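Local coordinates for spore germination protein GerM (Bacillus subtilis subsp. subtilis str. 168, PDB 6GZB) that is a sporulation lipoprotein with tandem GerMN domains that affects both sporulation and germination, though its exact function is unknown, at residues Pro200-Tyr205 with Pro217-Ile222; Leu70-Ser75 with Ser93-Asn98; Asp117-Ala122 with Ile153-Leu158. One frame throughout, in Å; residues are numbered along the deposited sequence.

Interaction 1. Residues Pro200-Tyr205 with Pro217-Ile222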
ATOM      1  N   PRO A 200      -3.489 -13.659  -4.872  1.00 28.24           N
ATOM      2  CA  PRO A 200      -2.744 -12.567  -4.264  1.00 28.46           C
ATOM      3  C   PRO A 200      -3.546 -11.895  -3.162  1.00 28.30           C
ATOM      4  O   PRO A 200      -4.760 -11.749  -3.278  1.00 24.73           O
ATOM      5  CB  PRO A 200      -2.533 -11.597  -5.432  1.00 25.27           C
ATOM      6  CG  PRO A 200      -3.721 -11.828  -6.304  1.00 25.94           C
ATOM      7  CD  PRO A 200      -3.994 -13.304  -6.210  1.00 32.19           C
ATOM      8  N   LEU A 201      -2.854 -11.463  -2.113  1.00 25.13           N
ATOM      9  CA  LEU A 201      -3.476 -10.678  -1.063  1.00 22.74           C
ATOM     10  C   LEU A 201      -2.429  -9.744  -0.472  1.00 24.47           C
ATOM     11  O   LEU A 201      -1.331 -10.172  -0.107  1.00 25.20           O
ATOM     12  CB  LEU A 201      -4.024 -11.594   0.034  1.00 28.45           C
ATOM     13  CG  LEU A 201      -4.960 -10.921   1.043  1.00 31.51           C
ATOM     14  CD1 LEU A 201      -6.291 -10.582   0.385  1.00 29.66           C
ATOM     15  CD2 LEU A 201      -5.154 -11.796   2.276  1.00 35.74           C
ATOM     16  N   THR A 202      -2.782  -8.469  -0.376  1.00 25.89           N
ATOM     17  CA  THR A 202      -1.874  -7.465   0.138  1.00 29.47           C
ATOM     18  C   THR A 202      -1.973  -7.375   1.644  1.00 25.84           C
ATOM     19  O   THR A 202      -3.072  -7.337   2.213  1.00 27.90           O
ATOM     20  CB  THR A 202      -2.152  -6.104  -0.499  1.00 30.79           C
ATOM     21  OG1 THR A 202      -1.792  -6.176  -1.881  1.00 47.48           O
ATOM     22  CG2 THR A 202      -1.344  -5.001   0.179  1.00 35.20           C
ATOM     23  N   VAL A 203      -0.808  -7.421   2.282  1.00 26.37           N
ATOM     24  CA  VAL A 203      -0.695  -7.400   3.738  1.00 26.13           C
ATOM     25  C   VAL A 203       0.372  -6.369   4.111  1.00 31.15           C
ATOM     26  O   VAL A 203       1.422  -6.287   3.467  1.00 26.84           O
ATOM     27  CB  VAL A 203      -0.269  -8.791   4.247  1.00 29.65           C
ATOM     28  CG1 VAL A 203       0.042  -8.777   5.730  1.00 32.26           C
ATOM     29  CG2 VAL A 203      -1.347  -9.817   3.929  1.00 37.49           C
ATOM     30  N   TYR A 204       0.086  -5.559   5.123  1.00 25.99           N
ATOM     31  CA  TYR A 204       1.004  -4.508   5.549  1.00 28.08           C
ATOM     32  C   TYR A 204       1.890  -4.973   6.695  1.00 27.32           C
ATOM     33  O   TYR A 204       1.408  -5.482   7.707  1.00 27.65           O
ATOM     34  CB  TYR A 204       0.243  -3.255   5.972  1.00 26.54           C
ATOM     35  CG  TYR A 204      -0.243  -2.416   4.818  1.00 21.30           C
ATOM     36  CD1 TYR A 204      -1.436  -2.705   4.169  1.00 26.92           C
ATOM     37  CD2 TYR A 204       0.468  -1.313   4.407  1.00 23.89           C
ATOM     38  CE1 TYR A 204      -1.898  -1.902   3.138  1.00 24.85           C
ATOM     39  CE2 TYR A 204       0.021  -0.509   3.379  1.00 22.72           C
ATOM     40  CZ  TYR A 204      -1.150  -0.823   2.728  1.00 22.13           C
ATOM     41  OH  TYR A 204      -1.583  -0.010   1.699  1.00 26.18           O
ATOM     42  N   TYR A 205       3.194  -4.803   6.515  1.00 24.81           N
ATOM     43  CA  TYR A 205       4.137  -5.069   7.576  1.00 27.67           C
ATOM     44  C   TYR A 205       4.818  -3.785   7.989  1.00 28.76           C
ATOM     45  O   TYR A 205       4.656  -2.748   7.351  1.00 30.90           O
ATOM     46  CB  TYR A 205       5.173  -6.101   7.127  1.00 31.65           C
ATOM     47  CG  TYR A 205       4.574  -7.443   6.814  1.00 24.78           C
ATOM     48  CD1 TYR A 205       4.147  -8.282   7.833  1.00 29.20           C
ATOM     49  CD2 TYR A 205       4.423  -7.870   5.506  1.00 29.03           C
ATOM     50  CE1 TYR A 205       3.609  -9.528   7.548  1.00 31.42           C
ATOM     51  CE2 TYR A 205       3.853  -9.093   5.209  1.00 30.31           C
ATOM     52  CZ  TYR A 205       3.474  -9.929   6.232  1.00 33.43           C
ATOM     53  OH  TYR A 205       2.907 -11.139   5.927  1.00 38.03           O
ATOM     54  N   PRO A 217       3.287  -2.379   2.212  1.00 22.77           N
ATOM     55  CA  PRO A 217       2.346  -3.359   1.681  1.00 26.44           C
ATOM     56  C   PRO A 217       3.091  -4.411   0.869  1.00 26.79           C
ATOM     57  O   PRO A 217       3.990  -4.070   0.103  1.00 31.50           O
ATOM     58  CB  PRO A 217       1.454  -2.513   0.774  1.00 23.81           C
ATOM     59  CG  PRO A 217       2.337  -1.423   0.290  1.00 26.34           C
ATOM     60  CD  PRO A 217       3.354  -1.166   1.375  1.00 23.89           C
ATOM     61  N   VAL A 218       2.760  -5.677   1.087  1.00 27.36           N
ATOM     62  CA  VAL A 218       3.399  -6.782   0.386  1.00 23.92           C
ATOM     63  C   VAL A 218       2.308  -7.734  -0.101  1.00 26.63           C
ATOM     64  O   VAL A 218       1.443  -8.154   0.670  1.00 27.15           O
ATOM     65  CB  VAL A 218       4.356  -7.544   1.326  1.00 27.13           C
ATOM     66  CG1 VAL A 218       4.858  -8.808   0.673  1.00 33.96           C
ATOM     67  CG2 VAL A 218       5.524  -6.655   1.730  1.00 30.23           C
ATOM     68  N   THR A 219       2.339  -8.064  -1.386  1.00 25.39           N
ATOM     69  CA  THR A 219       1.388  -9.031  -1.940  1.00 24.33           C
ATOM     70  C   THR A 219       1.874 -10.461  -1.702  1.00 26.99           C
ATOM     71  O   THR A 219       2.908 -10.872  -2.216  1.00 26.66           O
ATOM     72  CB  THR A 219       1.189  -8.818  -3.442  1.00 23.31           C
ATOM     73  OG1 THR A 219       0.757  -7.473  -3.681  1.00 28.84           O
ATOM     74  CG2 THR A 219       0.147  -9.781  -3.977  1.00 26.38           C
ATOM     75  N   LYS A 220       1.134 -11.200  -0.887  1.00 26.61           N
ATOM     76  CA  LYS A 220       1.459 -12.581  -0.581  1.00 28.50           C
ATOM     77  C   LYS A 220       0.577 -13.524  -1.395  1.00 34.28           C
ATOM     78  O   LYS A 220      -0.418 -13.098  -1.987  1.00 31.01           O
ATOM     79  CB  LYS A 220       1.236 -12.833   0.907  1.00 31.91           C
ATOM     80  CG  LYS A 220       1.972 -11.838   1.788  1.00 37.48           C
ATOM     81  CD  LYS A 220       2.079 -12.341   3.210  1.00 61.79           C
ATOM     82  CE  LYS A 220       3.233 -13.311   3.348  1.00 51.00           C
ATOM     83  NZ  LYS A 220       3.691 -13.417   4.759  1.00 63.47           N
ATOM     84  N   ARG A 221       0.957 -14.798  -1.431  1.00 29.79           N
ATOM     85  CA  ARG A 221       0.144 -15.824  -2.070  1.00 29.79           C
ATOM     86  C   ARG A 221      -0.657 -16.554  -1.005  1.00 27.12           C
ATOM     87  O   ARG A 221      -0.093 -17.098  -0.071  1.00 32.37           O
ATOM     88  CB  ARG A 221       1.026 -16.823  -2.827  1.00 28.50           C
ATOM     89  CG  ARG A 221       1.904 -16.232  -3.915  1.00 27.40           C
ATOM     90  CD  ARG A 221       1.145 -15.314  -4.870  1.00 30.87           C
ATOM     91  NE  ARG A 221       0.085 -15.991  -5.611  1.00 30.74           N
ATOM     92  CZ  ARG A 221      -0.497 -15.504  -6.707  1.00 29.77           C
ATOM     93  NH1 ARG A 221      -0.124 -14.330  -7.196  1.00 26.17           N
ATOM     94  NH2 ARG A 221      -1.458 -16.193  -7.315  1.00 36.38           N
ATOM     95  N   ILE A 222      -1.976 -16.547  -1.140  1.00 26.97           N
ATOM     96  CA  ILE A 222      -2.849 -17.258  -0.215  1.00 26.66           C
ATOM     97  C   ILE A 222      -3.428 -18.506  -0.901  1.00 29.73           C
ATOM     98  O   ILE A 222      -3.895 -18.432  -2.042  1.00 26.82           O
ATOM     99  CB  ILE A 222      -4.029 -16.362   0.217  1.00 28.21           C
ATOM    100  CG1 ILE A 222      -3.547 -14.986   0.682  1.00 35.10           C
ATOM    101  CG2 ILE A 222      -4.858 -17.049   1.288  1.00 30.66           C
ATOM    102  CD1 ILE A 222      -2.608 -15.022   1.869  1.00 32.06           C
TER
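Pro217 packs on the ring of Tyr204: its CB lies over one face, 3.8 Å from the ring centroid and offset toward the rim, a CH-pi contact, while Glu301 holds the Tyr204 hydroxyl. On the same side of the ribbon, the Thr219 CG2 methyl fits against Pro200 CB at 3.5 Å, and the Arg221 guanidinium, tied by NE to Thr198, lays one face over Pro200 N. The other side carries Leu201, Val203, Val218 and Lys220. Here the Ile222 CG1 methylene presses to a tight 3.5 Å from Leu201 CB, the two side chains meeting at a slant. The Val218 CG2 methyl abuts the ring edge of Tyr205, whose OH accepts a hydrogen bond from Lys220 NZ at 2.7 Å. The lysine chain, bent at chi3 (82°), folds CD against that hydroxyl before the ammonium goes on to a salt bridge with Glu236 of helix 229-239. A phenylalanine in place of Tyr205 would probably leave Lys220 NZ with Glu236 but without the hydroxyl partner, its chain freer to turn. Backbone bonds pair Leu201 with Lys220 and Val203 with Val218, alternating with non-hydrogen-bonded pairs: the ladder of a twisted antiparallel beta hairpin, strands 198-208 and 213-223.

Interaction 2. Residues Leu70-Ser75 with Ser93-Asn98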
ATOM      1  N   LEU A  70       3.115  13.351   1.956  1.00 27.28           N
ATOM      2  CA  LEU A  70       3.981  14.524   1.934  1.00 31.33           C
ATOM      3  C   LEU A  70       3.212  15.748   1.441  1.00 28.56           C
ATOM      4  O   LEU A  70       2.245  15.610   0.698  1.00 34.60           O
ATOM      5  CB  LEU A  70       5.191  14.267   1.035  1.00 28.09           C
ATOM      6  CG  LEU A  70       6.168  13.236   1.589  1.00 31.65           C
ATOM      7  CD1 LEU A  70       7.172  12.820   0.523  1.00 29.83           C
ATOM      8  CD2 LEU A  70       6.859  13.784   2.831  1.00 39.77           C
ATOM      9  N   PRO A  71       3.640  16.949   1.864  1.00 31.67           N
ATOM     10  CA  PRO A  71       2.934  18.186   1.532  1.00 39.00           C
ATOM     11  C   PRO A  71       3.194  18.643   0.103  1.00 31.61           C
ATOM     12  O   PRO A  71       4.331  18.916  -0.259  1.00 30.00           O
ATOM     13  CB  PRO A  71       3.516  19.200   2.525  1.00 32.47           C
ATOM     14  CG  PRO A  71       4.889  18.705   2.807  1.00 31.51           C
ATOM     15  CD  PRO A  71       4.843  17.201   2.680  1.00 35.67           C
ATOM     16  N   LEU A  72       2.150  18.679  -0.714  1.00 38.23           N
ATOM     17  CA  LEU A  72       2.276  19.135  -2.097  1.00 38.37           C
ATOM     18  C   LEU A  72       1.489  20.428  -2.294  1.00 33.72           C
ATOM     19  O   LEU A  72       0.375  20.545  -1.805  1.00 39.23           O
ATOM     20  CB  LEU A  72       1.738  18.067  -3.051  1.00 39.42           C
ATOM     21  CG  LEU A  72       2.752  17.107  -3.676  1.00 46.09           C
ATOM     22  CD1 LEU A  72       3.656  16.499  -2.622  1.00 41.59           C
ATOM     23  CD2 LEU A  72       2.034  16.020  -4.463  1.00 44.26           C
ATOM     24  N   PRO A  73       2.042  21.378  -3.062  1.00 39.96           N
ATOM     25  CA  PRO A  73       1.344  22.639  -3.345  1.00 39.67           C
ATOM     26  C   PRO A  73      -0.042  22.427  -3.954  1.00 41.20           C
ATOM     27  O   PRO A  73      -0.221  21.534  -4.777  1.00 45.01           O
ATOM     28  CB  PRO A  73       2.258  23.336  -4.357  1.00 38.40           C
ATOM     29  CG  PRO A  73       3.569  22.638  -4.285  1.00 40.95           C
ATOM     30  CD  PRO A  73       3.282  21.236  -3.840  1.00 43.65           C
ATOM     31  N   LYS A  74      -1.015  23.233  -3.544  1.00 44.42           N
ATOM     32  CA  LYS A  74      -2.313  23.265  -4.213  1.00 51.09           C
ATOM     33  C   LYS A  74      -2.142  23.355  -5.730  1.00 53.95           C
ATOM     34  O   LYS A  74      -1.254  24.039  -6.235  1.00 54.63           O
ATOM     35  CB  LYS A  74      -3.152  24.448  -3.719  1.00 64.56           C
ATOM     36  CG  LYS A  74      -4.371  24.047  -2.902  1.00 69.92           C
ATOM     37  CD  LYS A  74      -4.082  24.077  -1.411  1.00 78.67           C
ATOM     38  CE  LYS A  74      -5.241  24.694  -0.642  1.00 82.91           C
ATOM     39  NZ  LYS A  74      -5.305  24.223   0.768  1.00 80.52           N
ATOM     40  N   SER A  75      -3.010  22.665  -6.454  1.00 51.62           N
ATOM     41  CA  SER A  75      -2.829  22.476  -7.882  1.00 47.85           C
ATOM     42  C   SER A  75      -4.191  22.317  -8.553  1.00 47.93           C
ATOM     43  O   SER A  75      -5.159  21.915  -7.911  1.00 50.51           O
ATOM     44  CB  SER A  75      -1.979  21.226  -8.124  1.00 52.47           C
ATOM     45  OG  SER A  75      -1.971  20.854  -9.491  1.00 45.70           O
ATOM     46  N   SER A  93      12.700  16.487  -4.340  1.00 32.08           N
ATOM     47  CA  SER A  93      14.018  16.465  -3.715  1.00 41.16           C
ATOM     48  C   SER A  93      14.022  17.279  -2.423  1.00 39.77           C
ATOM     49  O   SER A  93      14.676  16.909  -1.450  1.00 46.63           O
ATOM     50  CB  SER A  93      15.075  17.008  -4.678  1.00 45.03           C
ATOM     51  OG  SER A  93      14.814  18.361  -4.994  1.00 52.81           O
ATOM     52  N   GLU A  94      13.232  18.345  -2.397  1.00 42.66           N
ATOM     53  CA  GLU A  94      13.177  19.240  -1.246  1.00 46.90           C
ATOM     54  C   GLU A  94      12.437  18.623  -0.063  1.00 59.03           C
ATOM     55  O   GLU A  94      12.649  19.035   1.076  1.00 51.10           O
ATOM     56  CB  GLU A  94      12.499  20.562  -1.625  1.00 59.45           C
ATOM     57  CG  GLU A  94      13.199  21.330  -2.737  1.00 73.08           C
ATOM     58  CD  GLU A  94      14.653  21.630  -2.421  1.00 86.44           C
ATOM     59  OE1 GLU A  94      14.911  22.449  -1.511  1.00 94.11           O
ATOM     60  OE2 GLU A  94      15.540  21.043  -3.080  1.00 87.38           O
ATOM     61  N   ILE A  95      11.557  17.660  -0.329  1.00 40.12           N
ATOM     62  CA  ILE A  95      10.736  17.078   0.728  1.00 33.77           C
ATOM     63  C   ILE A  95      10.946  15.578   0.862  1.00 29.60           C
ATOM     64  O   ILE A  95      10.169  14.894   1.526  1.00 33.77           O
ATOM     65  CB  ILE A  95       9.241  17.370   0.504  1.00 36.64           C
ATOM     66  CG1 ILE A  95       8.820  16.955  -0.906  1.00 41.71           C
ATOM     67  CG2 ILE A  95       8.961  18.850   0.714  1.00 38.59           C
ATOM     68  CD1 ILE A  95       7.333  17.057  -1.160  1.00 36.95           C
ATOM     69  N   LEU A  96      12.020  15.079   0.263  1.00 36.44           N
ATOM     70  CA  LEU A  96      12.311  13.645   0.251  1.00 30.46           C
ATOM     71  C   LEU A  96      12.766  13.195   1.631  1.00 33.40           C
ATOM     72  O   LEU A  96      13.781  13.652   2.127  1.00 38.70           O
ATOM     73  CB  LEU A  96      13.409  13.352  -0.777  1.00 41.49           C
ATOM     74  CG  LEU A  96      13.640  11.903  -1.212  1.00 39.49           C
ATOM     75  CD1 LEU A  96      12.385  11.332  -1.844  1.00 38.59           C
ATOM     76  CD2 LEU A  96      14.801  11.835  -2.189  1.00 38.53           C
ATOM     77  N   PRO A  97      12.023  12.278   2.258  1.00 36.61           N
ATOM     78  CA  PRO A  97      12.479  11.758   3.538  1.00 29.69           C
ATOM     79  C   PRO A  97      13.749  10.928   3.423  1.00 38.22           C
ATOM     80  O   PRO A  97      13.977  10.250   2.412  1.00 33.72           O
ATOM     81  CB  PRO A  97      11.310  10.884   4.006  1.00 27.90           C
ATOM     82  CG  PRO A  97      10.123  11.450   3.309  1.00 33.37           C
ATOM     83  CD  PRO A  97      10.626  11.917   1.981  1.00 32.48           C
ATOM     84  N   ASN A  98      14.516  10.907   4.503  1.00 34.16           N
ATOM     85  CA  ASN A  98      15.683  10.046   4.601  1.00 37.61           C
ATOM     86  C   ASN A  98      15.264   8.580   4.478  1.00 32.75           C
ATOM     87  O   ASN A  98      14.287   8.146   5.088  1.00 32.87           O
ATOM     88  CB  ASN A  98      16.405  10.267   5.941  1.00 38.75           C
ATOM     89  CG  ASN A  98      17.036  11.649   6.056  1.00 52.45           C
ATOM     90  OD1 ASN A  98      17.379  12.286   5.061  1.00 44.02           O
ATOM     91  ND2 ASN A  98      17.210  12.107   7.287  1.00 47.89           N
TER
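Leu70 and Ile95 bring the two backbones no nearer than 7.3 Å between their CA atoms, so the end of strand 65-73 meets the irregular chain of 93-98 through side chains rather than as paired strands. Ile95 carries most of the contact. Its CG1 lies between the backbone N and the carbonyl carbon (chi1 52°), and the extended chi2 (173°) carries CD1 onward to the strand. There Ile95 CD1 lies 3.6 Å from Pro71 O and 4.0 Å from Leu72 CD1, the Leu72 and Ile95 side chains crossing at about a right angle; Leu70 CB lies beside it, 4.1 Å from Ile95 CD1. Leu70 answers with its forked end. CG stands anti to the carbonyl carbon (chi1 -69°), and both methyls reach the loop: Leu70 CD2 comes to 3.7 Å from Ile95 O, and Leu70 CD1 to 3.9 Å from Pro97 CD. Leucine and proline meet tip to tip, with Leu70 CD2 also near Pro97 CG. The whole joint is apolar apart from the two carbonyl oxygens that the methyls brush. Strand 65-73 is an outermost strand of its antiparallel sheet, bonded through Leu70 and Leu72 to strand 51-60, while Leu72 also touches Gln81 of helix 78-84; the 93-98 loop follows that helix and leads to strand 100-101 of the same sheet, with Phe341, the C-terminal residue, touching both Pro71 and Ile95.

Interaction 3. Residues Asp117-Ala122 with Ile153-Leu158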
ATOM      1  N   ASP A 117     -14.924   6.608 -16.692  1.00 39.75           N
ATOM      2  CA  ASP A 117     -15.001   5.231 -16.226  1.00 41.66           C
ATOM      3  C   ASP A 117     -14.003   4.921 -15.105  1.00 42.90           C
ATOM      4  O   ASP A 117     -13.970   3.799 -14.591  1.00 40.36           O
ATOM      5  CB  ASP A 117     -14.793   4.256 -17.393  1.00 43.17           C
ATOM      6  CG  ASP A 117     -13.376   4.290 -17.950  1.00 57.28           C
ATOM      7  OD1 ASP A 117     -12.574   5.157 -17.543  1.00 52.00           O
ATOM      8  OD2 ASP A 117     -13.077   3.462 -18.831  1.00 66.40           O
ATOM      9  N   GLY A 118     -13.190   5.905 -14.733  1.00 41.24           N
ATOM     10  CA  GLY A 118     -12.240   5.732 -13.631  1.00 44.85           C
ATOM     11  C   GLY A 118     -10.824   5.431 -14.102  1.00 46.59           C
ATOM     12  O   GLY A 118      -9.923   5.233 -13.290  1.00 40.45           O
ATOM     13  N   THR A 119     -10.619   5.441 -15.414  1.00 32.37           N
ATOM     14  CA  THR A 119      -9.318   5.158 -15.994  1.00 33.68           C
ATOM     15  C   THR A 119      -8.505   6.435 -16.078  1.00 33.92           C
ATOM     16  O   THR A 119      -8.972   7.440 -16.606  1.00 38.32           O
ATOM     17  CB  THR A 119      -9.458   4.578 -17.415  1.00 38.41           C
ATOM     18  OG1 THR A 119     -10.133   3.320 -17.351  1.00 37.24           O
ATOM     19  CG2 THR A 119      -8.094   4.379 -18.057  1.00 43.68           C
ATOM     20  N   ALA A 120      -7.283   6.394 -15.561  1.00 32.02           N
ATOM     21  CA  ALA A 120      -6.340   7.482 -15.773  1.00 30.57           C
ATOM     22  C   ALA A 120      -5.296   7.062 -16.778  1.00 33.82           C
ATOM     23  O   ALA A 120      -4.706   5.984 -16.663  1.00 31.78           O
ATOM     24  CB  ALA A 120      -5.675   7.874 -14.468  1.00 35.08           C
ATOM     25  N   ILE A 121      -5.078   7.911 -17.774  1.00 28.84           N
ATOM     26  CA  ILE A 121      -4.049   7.665 -18.761  1.00 30.88           C
ATOM     27  C   ILE A 121      -2.862   8.573 -18.481  1.00 29.38           C
ATOM     28  O   ILE A 121      -2.976   9.798 -18.518  1.00 33.60           O
ATOM     29  CB  ILE A 121      -4.577   7.912 -20.190  1.00 32.19           C
ATOM     30  CG1 ILE A 121      -5.684   6.907 -20.515  1.00 38.79           C
ATOM     31  CG2 ILE A 121      -3.454   7.770 -21.201  1.00 31.33           C
ATOM     32  CD1 ILE A 121      -6.540   7.295 -21.696  1.00 51.87           C
ATOM     33  N   ALA A 122      -1.735   7.965 -18.140  1.00 34.01           N
ATOM     34  CA  ALA A 122      -0.536   8.716 -17.822  1.00 31.95           C
ATOM     35  C   ALA A 122       0.406   8.667 -19.004  1.00 28.39           C
ATOM     36  O   ALA A 122       0.940   7.609 -19.332  1.00 30.99           O
ATOM     37  CB  ALA A 122       0.138   8.141 -16.587  1.00 30.12           C
ATOM     38  N   ILE A 153      -9.903   7.858  -9.757  1.00 37.47           N
ATOM     39  CA  ILE A 153      -9.048   6.930 -10.495  1.00 33.49           C
ATOM     40  C   ILE A 153      -8.986   5.565  -9.807  1.00 31.43           C
ATOM     41  O   ILE A 153      -8.541   5.453  -8.660  1.00 32.23           O
ATOM     42  CB  ILE A 153      -7.622   7.488 -10.628  1.00 30.22           C
ATOM     43  CG1 ILE A 153      -7.647   8.864 -11.289  1.00 32.03           C
ATOM     44  CG2 ILE A 153      -6.763   6.556 -11.462  1.00 31.51           C
ATOM     45  CD1 ILE A 153      -6.342   9.623 -11.179  1.00 32.04           C
ATOM     46  N   ASP A 154      -9.402   4.515 -10.510  1.00 30.76           N
ATOM     47  CA  ASP A 154      -9.184   3.159 -10.011  1.00 36.23           C
ATOM     48  C   ASP A 154      -8.488   2.240 -11.002  1.00 27.51           C
ATOM     49  O   ASP A 154      -8.190   1.101 -10.674  1.00 38.35           O
ATOM     50  CB  ASP A 154     -10.498   2.532  -9.543  1.00 45.17           C
ATOM     51  CG  ASP A 154     -11.624   2.739 -10.524  1.00 56.79           C
ATOM     52  OD1 ASP A 154     -11.374   2.647 -11.743  1.00 62.69           O
ATOM     53  OD2 ASP A 154     -12.757   3.021 -10.077  1.00 75.55           O
ATOM     54  N   LYS A 155      -8.171   2.754 -12.187  1.00 31.93           N
ATOM     55  CA  LYS A 155      -7.446   1.984 -13.198  1.00 32.68           C
ATOM     56  C   LYS A 155      -6.470   2.899 -13.910  1.00 29.94           C
ATOM     57  O   LYS A 155      -6.707   4.104 -14.022  1.00 32.38           O
ATOM     58  CB  LYS A 155      -8.412   1.411 -14.244  1.00 42.39           C
ATOM     59  CG  LYS A 155      -9.337   0.321 -13.734  1.00 46.41           C
ATOM     60  CD  LYS A 155     -10.309  -0.127 -14.820  1.00 51.54           C
ATOM     61  CE  LYS A 155     -11.186   1.016 -15.318  1.00 53.35           C
ATOM     62  NZ  LYS A 155     -12.352   1.256 -14.425  1.00 63.67           N
ATOM     63  N   VAL A 156      -5.407   2.320 -14.449  1.00 27.78           N
ATOM     64  CA  VAL A 156      -4.326   3.122 -14.998  1.00 29.14           C
ATOM     65  C   VAL A 156      -3.865   2.559 -16.334  1.00 28.14           C
ATOM     66  O   VAL A 156      -3.739   1.344 -16.500  1.00 26.07           O
ATOM     67  CB  VAL A 156      -3.131   3.180 -14.020  1.00 28.82           C
ATOM     68  CG1 VAL A 156      -1.935   3.845 -14.667  1.00 26.81           C
ATOM     69  CG2 VAL A 156      -3.525   3.916 -12.747  1.00 33.24           C
ATOM     70  N   LYS A 157      -3.610   3.454 -17.280  1.00 25.66           N
ATOM     71  CA  LYS A 157      -2.991   3.091 -18.544  1.00 31.68           C
ATOM     72  C   LYS A 157      -1.757   3.955 -18.736  1.00 34.71           C
ATOM     73  O   LYS A 157      -1.757   5.142 -18.404  1.00 29.29           O
ATOM     74  CB  LYS A 157      -3.954   3.323 -19.707  1.00 30.96           C
ATOM     75  CG  LYS A 157      -5.059   2.286 -19.829  1.00 41.49           C
ATOM     76  CD  LYS A 157      -5.921   2.571 -21.050  1.00 44.30           C
ATOM     77  CE  LYS A 157      -7.223   1.780 -21.041  1.00 44.61           C
ATOM     78  NZ  LYS A 157      -6.995   0.311 -21.084  1.00 42.64           N
ATOM     79  N   LEU A 158      -0.699   3.352 -19.262  1.00 27.33           N
ATOM     80  CA  LEU A 158       0.582   4.033 -19.390  1.00 33.25           C
ATOM     81  C   LEU A 158       0.876   4.316 -20.861  1.00 35.73           C
ATOM     82  O   LEU A 158       0.634   3.475 -21.716  1.00 31.24           O
ATOM     83  CB  LEU A 158       1.689   3.159 -18.801  1.00 30.65           C
ATOM     84  CG  LEU A 158       2.063   3.295 -17.315  1.00 41.06           C
ATOM     85  CD1 LEU A 158       0.997   3.962 -16.473  1.00 39.19           C
ATOM     86  CD2 LEU A 158       2.432   1.947 -16.725  1.00 43.69           C
TER
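Gly118 O takes two backbone donors from successive residues of the facing segment: Asp154 N at 2.9 Å, in the carbonyl plane on a lone pair, and Lys155 N at 3.2 Å, from above that plane. Glycine suits this place, because with phi at 100° any CB would collide with the carbonyl oxygen of the preceding residue and with Asp154 OD1. Next to it, the Lys155 chain is bent at chi3 (-60°) and chi4 (-82°), curling over Thr119 with CE 3.2 Å from Thr119 OG1. Its ammonium thus ends between two oxygens, hydrogen-bonded to Asp117 O and salt-bridged to Asp154 OD1. Asp117 OD1 in turn accepts from Thr119 N, an Asx turn that shapes the entry to the strand. Beyond this lead-in, strands 119-124 and 155-160 run parallel, joined through helix 136-147 as a beta-alpha-beta unit; Ala120 N bonds to Lys155 O and Ala120 O to Lys157 N, the two residues flanking its partner Val156. On the face of Ala120 and Ala122, the small side chains admit bulkier neighbours: Ile153 CG2 presses to an unusually close 3.5 Å from Ala120 CB, and Leu147 of helix 136-147 touches Ala122. On the other face the aliphatic chain of Lys157 passes obliquely over Thr119 CG2, its CE 4.1 Å from that methyl, before NZ reaches Asp177 O.

Along the chain, interaction 2 closes before interaction 3 opens, and interaction 3 closes before interaction 1 opens. Interactions 2 and 3 lie within the first of the two GerMN domains, their centres 23 Å apart: interaction 2 joins an edge strand of the three-stranded antiparallel sheet to a loop, whereas interaction 3 pairs two strands of the mixed four-stranded sheet. Helix 78-84 touches both, through Leu72 and through Ala122 and Ile153. Interaction 1 belongs to the second domain, its centre 23 Å from that of interaction 3 and 28 Å from that of interaction 2. None touches another; the nearest atoms stay about 12 to 14 Å apart. The contacts therefore hold separate parts of a tandem-domain protein.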